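PDB 4I17: hypothetical protein from Bacteroides fragilis, which is of unknown function but, as a probably exported protein built of tetratricopeptide (TPR) repeats, may serve as a scaffold for protein-protein interactions. Local coordinates for residues 135-140 against 196-201; 162-167 against 220-225; 94-99 against 117-122; 67-72 against 77-82. All blocks are in the same frame, centred on the assembly; numbering follows the deposited sequence. Where two conformers were deposited one is given.

Overall arrangement
The four contacts follow an elongated, all-helical chain. Contact 4 joins consecutive helices at a short turn, and contact 3 joins another consecutive pair near the chain's centre; their centres lie about 17 Å apart, and Thr98 CG2 packs on Tyr79 O at 3.6 Å. Contact 3 leads into contact 1 through Tyr120, which meets Asn139. Contacts 1 and 2 have centres about 10 Å apart and interleave along the sequence, and they touch: Val200 O is 3.0 Å from Gln220 NE2, a probable hydrogen bond. Contacts 2 and 4, about 43 Å apart between centres, lie on opposite sides of the chain's centre.

Contact 1: 135-140 against 196-201; sequences KAEENY and FKKAVD
Glu137 and Lys198 reach toward each other and join in a salt bridge, the sole touch between segments 135-140 and 196-201. Lys198 NZ donates to Glu137 OE2 at 3.0 Å and, weakly, to Glu137 OE1 at 3.3 Å. It meets OE2 on the syn side of the carboxylate, 19° out of its plane, and the two side chains cross at about a right angle. The span is long, with 11.1 Å between the CA atoms of Glu137 and Lys198. Glu137 bridges it by being fully extended, with CG anti to the backbone N (chi1 -179°), whereas the Lys198 chain bends at chi3. Glu137 OE2 has a second partner, the hydroxyl of Tyr202, one turn beyond Lys198 on the same helix, so the carboxylate is tied twice to that helix.

Within segment 135-140 another acceptor is doubly used. Lys135 O takes the backbone N of Asn139 at 3.1 Å and the side-chain ND2 of Asn139 at 2.7 Å. These donors arrive from opposite faces of the carbonyl plane, and the bond to ND2 is fairly straight (157° at the hydrogen).

The ion pair lies at the surface, across helix 149-174: Glu137 rests on Leu159 and Phe163, and Lys198 on Phe163. On the other flank of helix 133-143, Asn139 packs against Tyr120, Glu123 and Phe127 of helix 110-129.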
loop_
_atom_site.group_PDB
_atom_site.type_symbol
_atom_site.label_atom_id
_atom_site.label_comp_id
_atom_site.label_asym_id
_atom_site.label_seq_id
_atom_site.Cartn_x
_atom_site.Cartn_y
_atom_site.Cartn_z
ATOM N N LYS A 135 10.174 7.041 -10.970
ATOM C CA LYS A 135 8.888 6.834 -10.331
ATOM C C LYS A 135 8.828 5.450 -9.708
ATOM O O LYS A 135 8.225 5.316 -8.636
ATOM C CB LYS A 135 7.715 7.085 -11.287
ATOM C CG LYS A 135 7.412 8.577 -11.433
ATOM C CD LYS A 135 6.225 8.857 -12.327
ATOM C CE LYS A 135 6.039 10.335 -12.595
ATOM N NZ LYS A 135 7.094 10.894 -13.492
ATOM N N ALA A 136 9.508 4.442 -10.305
ATOM C CA ALA A 136 9.553 3.116 -9.670
ATOM C C ALA A 136 10.260 3.226 -8.326
ATOM O O ALA A 136 9.786 2.684 -7.320
ATOM C CB ALA A 136 10.266 2.116 -10.574
ATOM N N GLU A 137 11.367 3.971 -8.297
ATOM C CA GLU A 137 12.170 4.155 -7.085
ATOM C C GLU A 137 11.372 4.882 -6.016
ATOM O O GLU A 137 11.376 4.435 -4.864
ATOM C CB GLU A 137 13.476 4.906 -7.401
ATOM C CG GLU A 137 14.330 5.079 -6.138
ATOM C CD GLU A 137 15.632 5.828 -6.315
ATOM O OE1 GLU A 137 15.711 6.661 -7.244
ATOM O OE2 GLU A 137 16.588 5.552 -5.553
ATOM N N GLU A 138 10.662 5.969 -6.390
ATOM C CA GLU A 138 9.821 6.724 -5.450
ATOM C C GLU A 138 8.789 5.808 -4.772
ATOM O O GLU A 138 8.608 5.873 -3.555
ATOM C CB GLU A 138 9.100 7.872 -6.174
ATOM C CG GLU A 138 9.565 9.256 -5.750
ATOM C CD GLU A 138 8.988 9.794 -4.455
ATOM O OE1 GLU A 138 7.744 9.853 -4.330
ATOM O OE2 GLU A 138 9.787 10.187 -3.572
ATOM N N ASN A 139 8.117 4.946 -5.560
ATOM C CA ASN A 139 7.094 4.035 -5.043
ATOM C C ASN A 139 7.708 2.936 -4.176
ATOM O O ASN A 139 7.216 2.702 -3.064
ATOM C CB ASN A 139 6.269 3.459 -6.203
ATOM C CG ASN A 139 5.282 4.486 -6.682
ATOM O OD1 ASN A 139 4.237 4.688 -6.074
ATOM N ND2 ASN A 139 5.648 5.253 -7.692
ATOM N N TYR A 140 8.786 2.278 -4.626
ATOM C CA TYR A 140 9.388 1.261 -3.763
ATOM C C TYR A 140 9.917 1.876 -2.467
ATOM O O TYR A 140 9.809 1.237 -1.437
ATOM C CB TYR A 140 10.517 0.512 -4.458
ATOM C CG TYR A 140 10.105 -0.303 -5.668
ATOM C CD1 TYR A 140 9.021 -1.177 -5.606
ATOM C CD2 TYR A 140 10.893 -0.318 -6.823
ATOM C CE1 TYR A 140 8.713 -2.026 -6.665
ATOM C CE2 TYR A 140 10.581 -1.152 -7.898
ATOM C CZ TYR A 140 9.491 -1.999 -7.814
ATOM O OH TYR A 140 9.192 -2.853 -8.845
ATOM N N PHE A 196 24.870 0.575 -10.267
ATOM C CA PHE A 196 25.340 -0.633 -9.572
ATOM C C PHE A 196 25.672 -0.343 -8.125
ATOM O O PHE A 196 25.390 -1.168 -7.254
ATOM C CB PHE A 196 26.562 -1.259 -10.269
ATOM C CG PHE A 196 26.312 -1.868 -11.641
ATOM C CD1 PHE A 196 25.165 -2.622 -11.896
ATOM C CD2 PHE A 196 27.214 -1.661 -12.686
ATOM C CE1 PHE A 196 24.954 -3.203 -13.160
ATOM C CE2 PHE A 196 27.001 -2.237 -13.941
ATOM C CZ PHE A 196 25.881 -3.008 -14.169
ATOM N N LYS A 197 26.253 0.824 -7.845
ATOM C CA LYS A 197 26.559 1.163 -6.456
ATOM C C LYS A 197 25.264 1.367 -5.654
ATOM O O LYS A 197 25.198 0.905 -4.512
ATOM C CB LYS A 197 27.482 2.378 -6.401
ATOM C CG LYS A 197 28.918 1.948 -6.726
ATOM C CD LYS A 197 29.902 3.100 -6.790
ATOM C CE LYS A 197 31.291 2.592 -7.105
ATOM N NZ LYS A 197 32.242 3.716 -7.327
ATOM N N LYS A 198 24.215 1.975 -6.250
ATOM C CA LYS A 198 22.917 2.088 -5.523
ATOM C C LYS A 198 22.352 0.725 -5.269
ATOM O O LYS A 198 21.863 0.449 -4.163
ATOM C CB LYS A 198 21.891 2.898 -6.347
ATOM C CG LYS A 198 22.052 4.390 -6.238
ATOM C CD LYS A 198 21.037 5.106 -7.136
ATOM C CE LYS A 198 19.769 5.463 -6.396
ATOM N NZ LYS A 198 18.978 6.502 -7.113
ATOM N N ALA A 199 22.417 -0.160 -6.285
ATOM C CA ALA A 199 21.925 -1.545 -6.173
ATOM C C ALA A 199 22.623 -2.322 -5.038
ATOM O O ALA A 199 21.938 -2.970 -4.236
ATOM C CB ALA A 199 22.135 -2.261 -7.492
ATOM N N VAL A 200 23.969 -2.247 -4.953
ATOM C CA VAL A 200 24.734 -2.961 -3.924
ATOM C C VAL A 200 24.280 -2.513 -2.526
ATOM O O VAL A 200 24.154 -3.344 -1.605
ATOM C CB VAL A 200 26.262 -2.762 -4.111
ATOM C CG1 VAL A 200 27.062 -3.340 -2.939
ATOM C CG2 VAL A 200 26.730 -3.376 -5.415
ATOM N N ASP A 201 24.051 -1.212 -2.372
ATOM C CA ASP A 201 23.653 -0.645 -1.079
ATOM C C ASP A 201 22.240 -1.065 -0.704
ATOM O O ASP A 201 22.046 -1.491 0.431
ATOM C CB ASP A 201 23.787 0.885 -1.095
ATOM C CG ASP A 201 25.236 1.362 -1.054
ATOM O OD1 ASP A 201 26.146 0.519 -0.785
ATOM O OD2 ASP A 201 25.463 2.573 -1.245
#

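Contact 2: 162-167 against 220-225; sequences LFYNNG and QDQVKA
Val223 presses one methyl onto the ring of Tyr164, and this CH-pi contact is the main touch between segments 162-167 and 220-225. Val223 CG2 lies 3.9 Å from the ring centroid of Tyr164, 22° off the ring normal, which puts it over the face but displaced toward the rim. Its nearest ring atom confirms the displacement: Tyr164 CG, at the end of the ring that joins CB, is 3.6 Å from Val223 CG2. The backbones are close, with the CA atoms of Tyr164 and Val223 6.5 Å apart. A second touch involves the far end of the tyrosine, where Tyr164 OH comes within 3.6 Å of Gln222 CB, obliquely to the ring.

Tyr164 CG stands anti to the backbone N (chi1 176°), sending the ring across to helix 214-224; this is one of two deposited conformers, so finer details are less certain. The chi2 bend of Gln222 directs only its amide, which turns away from Tyr164 to donate from NE2 to Gln218 O, one turn earlier. Farther out, Tyr164 leans on Phe196, and Val223 on Val200 and Leu203, all of helix 182-209. The contact thus packs the last helix, 214-224, against helix 149-174, with helix 182-209 beside both.

Only aliphatic carbon faces the tyrosine across this contact. Its cohesion therefore rests on dispersion and CH-pi attraction, while the glutamine's polar end is satisfied within its own helix.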
loop_
_atom_site.group_PDB
_atom_site.type_symbol
_atom_site.label_atom_id
_atom_site.label_comp_id
_atom_site.label_asym_id
_atom_site.label_seq_id
_atom_site.Cartn_x
_atom_site.Cartn_y
_atom_site.Cartn_z
ATOM N N LEU A 162 15.813 -3.164 -9.479
ATOM C CA LEU A 162 15.540 -2.000 -10.359
ATOM C C LEU A 162 16.864 -1.378 -10.811
ATOM O O LEU A 162 17.083 -1.128 -12.018
ATOM C CB LEU A 162 14.710 -0.968 -9.565
ATOM C CG LEU A 162 14.506 0.417 -10.224
ATOM C CD1 LEU A 162 13.508 0.323 -11.385
ATOM C CD2 LEU A 162 13.935 1.411 -9.187
ATOM N N PHE A 163 17.736 -1.062 -9.836
ATOM C CA PHE A 163 19.035 -0.415 -10.192
ATOM C C PHE A 163 20.032 -1.369 -10.851
ATOM O O PHE A 163 20.791 -0.927 -11.716
ATOM C CB PHE A 163 19.636 0.306 -8.968
ATOM C CG PHE A 163 18.856 1.602 -8.813
ATOM C CD1 PHE A 163 19.033 2.653 -9.715
ATOM C CD2 PHE A 163 17.856 1.722 -7.854
ATOM C CE1 PHE A 163 18.244 3.804 -9.645
ATOM C CE2 PHE A 163 17.098 2.905 -7.751
ATOM C CZ PHE A 163 17.294 3.930 -8.656
ATOM N N TYR A 164 20.008 -2.663 -10.513
ATOM C CA TYR A 164 20.877 -3.661 -11.165
ATOM C C TYR A 164 20.491 -3.781 -12.663
ATOM O O TYR A 164 21.369 -3.771 -13.542
ATOM C CB TYR A 164 20.768 -5.013 -10.436
ATOM C CG TYR A 164 21.540 -6.172 -11.037
ATOM C CD1 TYR A 164 22.775 -5.973 -11.655
ATOM C CD2 TYR A 164 21.086 -7.481 -10.899
ATOM C CE1 TYR A 164 23.487 -7.038 -12.208
ATOM C CE2 TYR A 164 21.805 -8.556 -11.421
ATOM C CZ TYR A 164 23.008 -8.329 -12.071
ATOM O OH TYR A 164 23.723 -9.386 -12.588
ATOM N N ASN A 165 19.188 -3.799 -12.950
ATOM C CA ASN A 165 18.694 -3.889 -14.355
ATOM C C ASN A 165 19.008 -2.606 -15.110
ATOM O O ASN A 165 19.381 -2.644 -16.284
ATOM C CB ASN A 165 17.197 -4.178 -14.399
ATOM C CG ASN A 165 16.879 -5.603 -14.045
ATOM O OD1 ASN A 165 17.771 -6.449 -13.903
ATOM N ND2 ASN A 165 15.590 -5.910 -13.945
ATOM N N ASN A 166 18.886 -1.479 -14.424
ATOM C CA ASN A 166 19.197 -0.199 -15.031
ATOM C C ASN A 166 20.716 -0.114 -15.378
ATOM O O ASN A 166 21.053 0.220 -16.519
ATOM C CB ASN A 166 18.778 0.911 -14.114
ATOM C CG ASN A 166 18.995 2.267 -14.700
ATOM O OD1 ASN A 166 18.598 2.565 -15.837
ATOM N ND2 ASN A 166 19.631 3.100 -13.929
ATOM N N GLY A 167 21.593 -0.470 -14.435
ATOM C CA GLY A 167 23.030 -0.479 -14.696
ATOM C C GLY A 167 23.384 -1.427 -15.841
ATOM O O GLY A 167 24.161 -1.051 -16.713
ATOM N N GLN A 220 23.319 -9.652 -4.677
ATOM C CA GLN A 220 24.268 -8.596 -4.305
ATOM C C GLN A 220 25.674 -8.963 -4.811
ATOM O O GLN A 220 26.407 -8.089 -5.306
ATOM C CB GLN A 220 24.270 -8.349 -2.809
ATOM C CG GLN A 220 24.986 -7.045 -2.464
ATOM C CD GLN A 220 25.464 -6.983 -1.044
ATOM O OE1 GLN A 220 25.725 -7.993 -0.400
ATOM N NE2 GLN A 220 25.591 -5.771 -0.518
ATOM N N ASP A 221 26.034 -10.259 -4.730
ATOM C CA ASP A 221 27.332 -10.726 -5.241
ATOM C C ASP A 221 27.436 -10.493 -6.738
ATOM O O ASP A 221 28.498 -10.091 -7.216
ATOM C CB ASP A 221 27.528 -12.224 -4.943
ATOM C CG ASP A 221 27.664 -12.603 -3.478
ATOM O OD1 ASP A 221 28.001 -11.720 -2.662
ATOM O OD2 ASP A 221 27.471 -13.796 -3.156
ATOM N N GLN A 222 26.328 -10.720 -7.494
ATOM C CA GLN A 222 26.327 -10.489 -8.946
ATOM C C GLN A 222 26.552 -9.002 -9.229
ATOM O O GLN A 222 27.303 -8.680 -10.136
ATOM C CB GLN A 222 25.010 -10.956 -9.613
ATOM C CG GLN A 222 24.551 -12.406 -9.360
ATOM C CD GLN A 222 25.649 -13.430 -9.224
ATOM O OE1 GLN A 222 26.431 -13.633 -10.145
ATOM N NE2 GLN A 222 25.711 -14.116 -8.068
ATOM N N VAL A 223 25.904 -8.109 -8.459
ATOM C CA VAL A 223 26.090 -6.663 -8.666
ATOM C C VAL A 223 27.546 -6.282 -8.343
ATOM O O VAL A 223 28.181 -5.588 -9.145
ATOM C CB VAL A 223 25.085 -5.755 -7.921
ATOM C CG1 VAL A 223 25.195 -4.317 -8.457
ATOM C CG2 VAL A 223 23.655 -6.251 -8.091
ATOM N N LYS A 224 28.094 -6.767 -7.220
ATOM C CA LYS A 224 29.492 -6.473 -6.850
ATOM C C LYS A 224 30.460 -6.872 -7.953
ATOM O O LYS A 224 31.439 -6.168 -8.165
ATOM C CB LYS A 224 29.906 -7.143 -5.539
ATOM C CG LYS A 224 29.252 -6.520 -4.319
ATOM C CD LYS A 224 29.794 -7.137 -3.036
ATOM C CE LYS A 224 29.054 -6.610 -1.829
ATOM N NZ LYS A 224 29.484 -7.289 -0.578
ATOM N N ALA A 225 30.168 -7.958 -8.692
ATOM C CA ALA A 225 31.028 -8.412 -9.803
ATOM C C ALA A 225 31.051 -7.404 -10.983
ATOM O O ALA A 225 31.950 -7.461 -11.829
ATOM C CB ALA A 225 30.555 -9.761 -10.307
#

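Contact 3: 94-99 against 117-122; sequences EYIATL and AIYYLK
Behind Tyr95 and Ile96, which reach across to helix 110-129, the carbonyl O of Glu94 is gripped twice by Thr98. Thr98 OG1 donates to Glu94 O at 2.8 Å and Thr98 N at 3.0 Å, from opposite faces of the carbonyl plane. The hydroxyl is thus satisfied on its own helix.

The contact proper is apolar. Ile96 lies over one face of the Tyr119 ring, with Ile96 CB 3.8 Å from the centroid and close to the ring normal. Its CG1 branch points out anti to the backbone N (chi1 -166°) and enters the angle between two tyrosines: Ile96 CG1 is 3.5 Å from Tyr119 CD2 and equally 3.5 Å from Tyr120 OH. These tyrosines also pack on each other, since Tyr119 CD2 sits 3.8 Å above the centre of the Tyr120 ring.

On the same side of the Tyr119 ring as Ile96, Tyr95 runs past it head to tail. Tyr119 CD1 comes to the edge of the Tyr95 ring, 3.8 Å from Tyr95 CD2, and the two planes are inclined at 56°. Tyr120 also stacks with His142 and meets Tyr116 edge-to-face.

The local axes of these consecutive helices pass 10.9 Å apart at 136°, a slanted antiparallel pairing through large side chains, consistent with the right-handed helical solenoid of TPR proteins.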
loop_
_atom_site.group_PDB
_atom_site.type_symbol
_atom_site.label_atom_id
_atom_site.label_comp_id
_atom_site.label_asym_id
_atom_site.label_seq_id
_atom_site.Cartn_x
_atom_site.Cartn_y
_atom_site.Cartn_z
ATOM N N GLU A 94 -7.338 8.305 -2.980
ATOM C CA GLU A 94 -7.967 8.322 -1.654
ATOM C C GLU A 94 -7.761 6.991 -0.954
ATOM O O GLU A 94 -7.652 6.959 0.269
ATOM C CB GLU A 94 -9.434 8.682 -1.758
ATOM C CG GLU A 94 -10.033 9.056 -0.422
ATOM C CD GLU A 94 -9.478 10.220 0.357
ATOM O OE1 GLU A 94 -9.973 11.350 0.154
ATOM O OE2 GLU A 94 -8.641 9.982 1.253
ATOM N N TYR A 95 -7.652 5.901 -1.728
ATOM C CA TYR A 95 -7.362 4.583 -1.144
ATOM C C TYR A 95 -6.033 4.629 -0.385
ATOM O O TYR A 95 -6.002 4.339 0.813
ATOM C CB TYR A 95 -7.303 3.530 -2.257
ATOM C CG TYR A 95 -6.841 2.179 -1.760
ATOM C CD1 TYR A 95 -7.667 1.386 -0.974
ATOM C CD2 TYR A 95 -5.616 1.649 -2.159
ATOM C CE1 TYR A 95 -7.261 0.126 -0.540
ATOM C CE2 TYR A 95 -5.208 0.384 -1.740
ATOM C CZ TYR A 95 -6.054 -0.385 -0.962
ATOM O OH TYR A 95 -5.668 -1.627 -0.529
ATOM N N ILE A 96 -4.950 5.073 -1.047
ATOM C CA ILE A 96 -3.637 5.108 -0.389
ATOM C C ILE A 96 -3.531 6.251 0.634
ATOM O O ILE A 96 -2.832 6.089 1.641
ATOM C CB ILE A 96 -2.452 5.094 -1.402
ATOM C CG1 ILE A 96 -1.110 4.794 -0.701
ATOM C CG2 ILE A 96 -2.366 6.389 -2.250
ATOM C CD1 ILE A 96 -1.110 3.452 0.131
ATOM N N ALA A 97 -4.229 7.379 0.423
ATOM C CA ALA A 97 -4.230 8.469 1.421
ATOM C C ALA A 97 -4.851 7.991 2.745
ATOM O O ALA A 97 -4.325 8.290 3.815
ATOM C CB ALA A 97 -4.995 9.675 0.895
ATOM N N THR A 98 -5.922 7.193 2.667
ATOM C CA THR A 98 -6.598 6.633 3.848
ATOM C C THR A 98 -5.705 5.628 4.519
ATOM O O THR A 98 -5.559 5.675 5.742
ATOM C CB THR A 98 -7.962 6.010 3.485
ATOM O OG1 THR A 98 -8.736 6.998 2.816
ATOM C CG2 THR A 98 -8.735 5.573 4.726
ATOM N N LEU A 99 -5.089 4.721 3.743
ATOM C CA LEU A 99 -4.166 3.771 4.374
ATOM C C LEU A 99 -3.012 4.500 5.057
ATOM O O LEU A 99 -2.554 4.038 6.100
ATOM C CB LEU A 99 -3.616 2.764 3.356
ATOM C CG LEU A 99 -4.643 1.753 2.797
ATOM C CD1 LEU A 99 -4.003 0.934 1.681
ATOM C CD2 LEU A 99 -5.136 0.797 3.899
ATOM N N ALA A 117 1.952 -1.469 1.883
ATOM C CA ALA A 117 3.133 -1.937 1.184
ATOM C C ALA A 117 2.746 -2.578 -0.149
ATOM O O ALA A 117 3.452 -2.350 -1.119
ATOM C CB ALA A 117 3.893 -2.918 2.053
ATOM N N ILE A 118 1.643 -3.361 -0.220
ATOM C CA ILE A 118 1.273 -4.007 -1.499
ATOM C C ILE A 118 0.964 -2.923 -2.540
ATOM O O ILE A 118 1.360 -3.049 -3.704
ATOM C CB ILE A 118 0.106 -5.019 -1.293
ATOM C CG1 ILE A 118 0.685 -6.285 -0.624
ATOM C CG2 ILE A 118 -0.612 -5.384 -2.632
ATOM C CD1 ILE A 118 -0.314 -7.106 0.109
ATOM N N TYR A 119 0.288 -1.864 -2.115
ATOM C CA TYR A 119 -0.073 -0.783 -3.039
ATOM C C TYR A 119 1.181 -0.192 -3.715
ATOM O O TYR A 119 1.237 -0.037 -4.947
ATOM C CB TYR A 119 -0.825 0.320 -2.283
ATOM C CG TYR A 119 -1.114 1.503 -3.173
ATOM C CD1 TYR A 119 -2.241 1.524 -3.989
ATOM C CD2 TYR A 119 -0.231 2.577 -3.247
ATOM C CE1 TYR A 119 -2.485 2.594 -4.857
ATOM C CE2 TYR A 119 -0.463 3.648 -4.109
ATOM C CZ TYR A 119 -1.609 3.663 -4.890
ATOM O OH TYR A 119 -1.870 4.722 -5.715
ATOM N N TYR A 120 2.164 0.191 -2.882
ATOM C CA TYR A 120 3.378 0.804 -3.372
ATOM C C TYR A 120 4.275 -0.189 -4.120
ATOM O O TYR A 120 4.940 0.235 -5.071
ATOM C CB TYR A 120 4.136 1.498 -2.234
ATOM C CG TYR A 120 3.529 2.859 -1.948
ATOM C CD1 TYR A 120 3.480 3.843 -2.937
ATOM C CD2 TYR A 120 2.978 3.153 -0.698
ATOM C CE1 TYR A 120 2.940 5.105 -2.679
ATOM C CE2 TYR A 120 2.443 4.411 -0.427
ATOM C CZ TYR A 120 2.411 5.378 -1.427
ATOM O OH TYR A 120 1.875 6.621 -1.187
ATOM N N LEU A 121 4.303 -1.478 -3.721
ATOM C CA LEU A 121 5.114 -2.450 -4.490
ATOM C C LEU A 121 4.505 -2.659 -5.899
ATOM O O LEU A 121 5.236 -2.751 -6.878
ATOM C CB LEU A 121 5.195 -3.778 -3.753
ATOM C CG LEU A 121 5.977 -3.760 -2.419
ATOM C CD1 LEU A 121 5.709 -5.026 -1.617
ATOM C CD2 LEU A 121 7.445 -3.523 -2.637
ATOM N N LYS A 122 3.171 -2.691 -5.984
ATOM C CA LYS A 122 2.455 -2.843 -7.265
ATOM C C LYS A 122 2.657 -1.611 -8.140
ATOM O O LYS A 122 2.886 -1.770 -9.331
ATOM C CB LYS A 122 0.962 -3.091 -7.025
#

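Contact 4: 67-72 against 77-82; sequences IAIKKN and NAYIGK
An antiparallel pair of helices joined by a short turn brings Ile69 and Ala78 together where helix 58-70 gives way to helix 75-88. The first helix ends in a Schellman motif, in which Tyr73 N bonds to Ala68 O and Asn72 N to Ile69 O. Asn72, the C-prime residue, takes a positive phi of 59°, which ends the helix and begins the turn into helix 75-88.

The CA atoms of Ile69 and Ala78 are 6.1 Å apart, a closeness helped by the small alanine. Ile69 CG1 touches Ala78 CB at 3.6 Å. From the end of that branch Ile69 CD1 lies over one face of the Tyr79 ring, 3.9 Å from the centroid and 18° off the normal. With chi1 at -65°, CG1 stands beside the backbone N, carrying CD1 over the ring, and CG2 anti to it, which brings Ile69 CG2 within 3.4 Å of Tyr79 OH. Ile69 CD1 sits by Tyr79 CD1 and CE1, CG2 farther along by CZ; the two side chains cross at about a right angle. Nearby, Ala68 CB meets Ala78 CB at 4.0 Å, and Lys82 lays its aliphatic CD 4.0 Å from Ile69 CD1 while its ammonium forms a salt bridge to Asp66.

Tyr79 leans further on Thr98, Glu101 and Ala105 of helix 92-105. All this is consistent with the TPR fold, where small residues occur at close helix approaches.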
loop_
_atom_site.group_PDB
_atom_site.type_symbol
_atom_site.label_atom_id
_atom_site.label_comp_id
_atom_site.label_asym_id
_atom_site.label_seq_id
_atom_site.Cartn_x
_atom_site.Cartn_y
_atom_site.Cartn_z
ATOM N N ILE A 67 -17.137 7.923 11.170
ATOM C CA ILE A 67 -17.772 8.082 12.492
ATOM C C ILE A 67 -17.010 7.206 13.460
ATOM O O ILE A 67 -16.599 7.675 14.521
ATOM C CB ILE A 67 -19.299 7.779 12.496
ATOM C CG1 ILE A 67 -20.075 8.797 11.608
ATOM C CG2 ILE A 67 -19.863 7.777 13.941
ATOM C CD1 ILE A 67 -21.578 8.438 11.372
ATOM N N ALA A 68 -16.779 5.943 13.091
ATOM C CA ALA A 68 -16.010 5.025 13.938
ATOM C C ALA A 68 -14.603 5.568 14.163
ATOM O O ALA A 68 -14.115 5.550 15.298
ATOM C CB ALA A 68 -15.952 3.636 13.300
ATOM N N ILE A 69 -13.952 6.116 13.097
ATOM C CA ILE A 69 -12.604 6.661 13.224
ATOM C C ILE A 69 -12.596 7.828 14.205
ATOM O O ILE A 69 -11.730 7.870 15.072
ATOM C CB ILE A 69 -12.019 7.057 11.852
ATOM C CG1 ILE A 69 -11.846 5.804 10.975
ATOM C CG2 ILE A 69 -10.662 7.823 12.013
ATOM C CD1 ILE A 69 -11.495 6.092 9.466
ATOM N N LYS A 70 -13.559 8.754 14.075
ATOM C CA LYS A 70 -13.587 9.931 14.941
ATOM C C LYS A 70 -13.892 9.546 16.401
ATOM O O LYS A 70 -13.457 10.261 17.304
ATOM C CB LYS A 70 -14.573 10.969 14.411
ATOM C CG LYS A 70 -14.013 11.754 13.238
ATOM C CD LYS A 70 -15.056 12.683 12.646
ATOM C CE LYS A 70 -14.572 13.360 11.390
ATOM N NZ LYS A 70 -15.660 14.129 10.733
ATOM N N LYS A 71 -14.554 8.396 16.638
ATOM C CA LYS A 71 -14.818 7.944 18.011
ATOM C C LYS A 71 -13.700 6.995 18.506
ATOM O O LYS A 71 -13.829 6.420 19.592
ATOM C CB LYS A 71 -16.194 7.259 18.119
ATOM C CG LYS A 71 -17.403 8.109 17.709
ATOM C CD LYS A 71 -17.651 9.348 18.583
ATOM C CE LYS A 71 -19.082 9.841 18.483
ATOM N NZ LYS A 71 -19.433 10.349 17.123
ATOM N N ASN A 72 -12.605 6.829 17.718
ATOM C CA ASN A 72 -11.437 5.981 18.067
ATOM C C ASN A 72 -11.860 4.548 18.282
ATOM O O ASN A 72 -11.355 3.885 19.186
ATOM C CB ASN A 72 -10.758 6.491 19.373
ATOM C CG ASN A 72 -10.505 7.965 19.429
ATOM O OD1 ASN A 72 -11.090 8.697 20.239
ATOM N ND2 ASN A 72 -9.659 8.425 18.558
ATOM N N ASN A 77 -9.637 -1.657 11.599
ATOM C CA ASN A 77 -10.730 -2.127 10.750
ATOM C C ASN A 77 -11.493 -0.975 10.104
ATOM O O ASN A 77 -11.918 -1.113 8.955
ATOM C CB ASN A 77 -11.677 -2.998 11.560
ATOM C CG ASN A 77 -11.080 -4.359 11.811
ATOM O OD1 ASN A 77 -10.376 -4.916 10.970
ATOM N ND2 ASN A 77 -11.279 -4.881 13.001
ATOM N N ALA A 78 -11.682 0.150 10.832
ATOM C CA ALA A 78 -12.407 1.319 10.298
ATOM C C ALA A 78 -11.598 1.986 9.170
ATOM O O ALA A 78 -12.178 2.355 8.152
ATOM C CB ALA A 78 -12.698 2.322 11.409
ATOM N N TYR A 79 -10.263 2.116 9.323
ATOM C CA TYR A 79 -9.438 2.667 8.223
ATOM C C TYR A 79 -9.421 1.728 7.021
ATOM O O TYR A 79 -9.458 2.210 5.899
ATOM C CB TYR A 79 -7.990 2.915 8.661
ATOM C CG TYR A 79 -7.820 4.237 9.375
ATOM C CD1 TYR A 79 -7.866 5.443 8.675
ATOM C CD2 TYR A 79 -7.641 4.287 10.750
ATOM C CE1 TYR A 79 -7.721 6.666 9.332
ATOM C CE2 TYR A 79 -7.466 5.503 11.416
ATOM C CZ TYR A 79 -7.513 6.688 10.701
ATOM O OH TYR A 79 -7.345 7.880 11.353
ATOM N N ILE A 80 -9.353 0.398 7.249
ATOM C CA ILE A 80 -9.327 -0.595 6.164
ATOM C C ILE A 80 -10.647 -0.528 5.420
ATOM O O ILE A 80 -10.657 -0.508 4.188
ATOM C CB ILE A 80 -9.008 -2.018 6.685
ATOM C CG1 ILE A 80 -7.547 -2.108 7.151
ATOM C CG2 ILE A 80 -9.336 -3.115 5.628
ATOM C CD1 ILE A 80 -7.281 -3.293 8.105
ATOM N N GLY A 81 -11.743 -0.430 6.178
ATOM C CA GLY A 81 -13.077 -0.306 5.606
ATOM C C GLY A 81 -13.232 0.937 4.753
ATOM O O GLY A 81 -13.782 0.868 3.659
ATOM N N LYS A 82 -12.774 2.079 5.258
ATOM C CA LYS A 82 -12.848 3.336 4.528
ATOM C C LYS A 82 -12.005 3.241 3.255
ATOM O O LYS A 82 -12.480 3.642 2.188
ATOM C CB LYS A 82 -12.370 4.501 5.402
ATOM C CG LYS A 82 -12.670 5.841 4.766
ATOM C CD LYS A 82 -12.303 6.973 5.699
ATOM C CE LYS A 82 -12.493 8.291 5.012
ATOM N NZ LYS A 82 -11.862 9.382 5.793
#